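Local coordinates for branched-chain-amino-acid aminotransferase (Deinococcus radiodurans, PDB 3UZO), which probably catalyses the reversible, pyridoxal-phosphate-dependent transfer of the amino group from leucine, valine or isoleucine to 2-oxoglutarate, giving branched-chain 2-oxo acids and L-glutamate, at residues 47-52 / 111-116. Residues are numbered along the deposited sequence; the frame is centred on the assembly and turned at random.
Sequences GEWDAG and PELSDE
W49 meets residues 111-113 with its indole. L113 comes over one face: its CD2 methyl lies 3.6 Å from the centroid of the five-membered ring of W49 and 10° off the ring normal, the geometry of a CH-pi contact. The L113 and P111 side chains each cross that of W49 at about a right angle. E112 takes part through its backbone, with O near the ring plane at the indole edge; W49 NE1 donates to E112 O at 3.2 Å, but the N-H...O angle of 129° makes the bond weak. P111 approaches obliquely, its CG 3.7 Å from W49 CZ2. With CG anti to the carbonyl carbon (chi1 -73°), the indole extends toward 111-113, and chi2 turns its face to L113.

Strand 48-55 is outermost in its antiparallel sheet within the chain, and W49 joins it to the segment leading into helix 115-128, where S114 is the N-cap. F163 and F165 also touch W49, and W44 packs edge-to-face with it. With a single bent hydrogen bond, the contact probably owes its cohesion mainly to apolar and CH-pi packing, against a probable cost: P111 O, in plane at the indole edge, is buried without a partner.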
loop_
_atom_site.group_PDB
_atom_site.type_symbol
_atom_site.label_atom_id
_atom_site.label_comp_id
_atom_site.label_asym_id
_atom_site.label_seq_id
_atom_site.Cartn_x
_atom_site.Cartn_y
_atom_site.Cartn_z
ATOM N N GLY A 47 21.827 -4.037 10.722
ATOM C CA GLY A 47 21.752 -5.482 10.568
ATOM C C GLY A 47 21.094 -6.364 11.618
ATOM O O GLY A 47 21.099 -7.584 11.460
ATOM N N GLU A 48 20.529 -5.804 12.682
ATOM C CA GLU A 48 19.892 -6.671 13.674
ATOM C C GLU A 48 18.877 -5.993 14.584
ATOM O O GLU A 48 18.890 -4.779 14.756
ATOM C CB GLU A 48 20.957 -7.355 14.534
ATOM C CG GLU A 48 21.719 -6.418 15.446
ATOM C CD GLU A 48 22.811 -7.134 16.208
ATOM O OE1 GLU A 48 23.708 -7.705 15.556
ATOM O OE2 GLU A 48 22.774 -7.129 17.455
ATOM N N TRP A 49 18.000 -6.805 15.162
ATOM C CA TRP A 49 16.964 -6.340 16.082
ATOM C C TRP A 49 17.504 -6.250 17.498
ATOM O O TRP A 49 18.306 -7.089 17.894
ATOM C CB TRP A 49 15.799 -7.335 16.122
ATOM C CG TRP A 49 14.942 -7.322 14.920
ATOM C CD1 TRP A 49 14.930 -8.235 13.900
ATOM C CD2 TRP A 49 13.973 -6.328 14.588
ATOM N NE1 TRP A 49 14.005 -7.864 12.951
ATOM C CE2 TRP A 49 13.403 -6.698 13.348
ATOM C CE3 TRP A 49 13.528 -5.155 15.220
ATOM C CZ2 TRP A 49 12.406 -5.935 12.722
ATOM C CZ3 TRP A 49 12.535 -4.392 14.596
ATOM C CH2 TRP A 49 11.987 -4.789 13.358
ATOM N N ASP A 50 17.072 -5.247 18.266
ATOM C CA ASP A 50 17.495 -5.181 19.656
ATOM C C ASP A 50 16.537 -6.100 20.418
ATOM O O ASP A 50 15.605 -6.656 19.829
ATOM C CB ASP A 50 17.439 -3.756 20.221
ATOM C CG ASP A 50 16.057 -3.131 20.154
ATOM O OD1 ASP A 50 15.041 -3.840 20.314
ATOM O OD2 ASP A 50 15.993 -1.900 19.964
ATOM N N ALA A 51 16.764 -6.258 21.716
ATOM C CA ALA A 51 15.937 -7.131 22.539
ATOM C C ALA A 51 14.483 -6.686 22.662
ATOM O O ALA A 51 13.606 -7.495 22.952
ATOM C CB ALA A 51 16.558 -7.264 23.930
ATOM N N GLY A 52 14.225 -5.404 22.431
ATOM C CA GLY A 52 12.868 -4.905 22.555
ATOM C C GLY A 52 12.580 -4.534 23.998
ATOM O O GLY A 52 13.196 -5.066 24.920
ATOM N N PRO A 111 13.297 -6.738 7.497
ATOM C CA PRO A 111 13.937 -7.768 8.326
ATOM C C PRO A 111 12.912 -8.659 9.022
ATOM O O PRO A 111 11.890 -8.180 9.513
ATOM C CB PRO A 111 14.776 -6.950 9.308
ATOM C CG PRO A 111 14.000 -5.662 9.431
ATOM C CD PRO A 111 13.611 -5.389 7.996
ATOM N N GLU A 112 13.191 -9.958 9.052
ATOM C CA GLU A 112 12.286 -10.926 9.662
ATOM C C GLU A 112 12.411 -11.047 11.178
ATOM O O GLU A 112 13.468 -10.772 11.757
ATOM C CB GLU A 112 12.522 -12.303 9.040
ATOM C CG GLU A 112 12.333 -12.347 7.535
ATOM C CD GLU A 112 13.038 -13.535 6.904
ATOM O OE1 GLU A 112 12.728 -14.686 7.274
ATOM O OE2 GLU A 112 13.910 -13.313 6.041
ATOM N N LEU A 113 11.320 -11.469 11.812
ATOM C CA LEU A 113 11.291 -11.678 13.255
ATOM C C LEU A 113 11.064 -13.161 13.533
ATOM O O LEU A 113 10.168 -13.778 12.959
ATOM C CB LEU A 113 10.174 -10.862 13.890
ATOM C CG LEU A 113 10.457 -9.365 13.982
ATOM C CD1 LEU A 113 9.157 -8.643 14.146
ATOM C CD2 LEU A 113 11.403 -9.070 15.142
ATOM N N SER A 114 11.886 -13.732 14.404
ATOM C CA SER A 114 11.774 -15.143 14.746
ATOM C C SER A 114 10.527 -15.381 15.592
ATOM O O SER A 114 9.978 -14.442 16.168
ATOM C CB SER A 114 13.004 -15.582 15.545
ATOM O OG SER A 114 13.003 -14.992 16.837
ATOM N N ASP A 115 10.079 -16.633 15.655
ATOM C CA ASP A 115 8.914 -16.995 16.470
ATOM C C ASP A 115 9.238 -16.592 17.907
ATOM O O ASP A 115 8.388 -16.108 18.659
ATOM C CB ASP A 115 8.685 -18.509 16.450
ATOM C CG ASP A 115 8.151 -19.010 15.129
ATOM O OD1 ASP A 115 7.786 -20.206 15.068
ATOM O OD2 ASP A 115 8.090 -18.226 14.157
ATOM N N GLU A 116 10.492 -16.829 18.273
ATOM C CA GLU A 116 11.017 -16.529 19.595
ATOM C C GLU A 116 10.694 -15.110 20.050
ATOM O O GLU A 116 10.073 -14.897 21.091
ATOM C CB GLU A 116 12.538 -16.718 19.577
ATOM C CG GLU A 116 13.264 -16.192 20.799
ATOM C CD GLU A 116 13.287 -17.183 21.934
ATOM O OE1 GLU A 116 12.198 -17.576 22.409
ATOM O OE2 GLU A 116 14.401 -17.571 22.348
#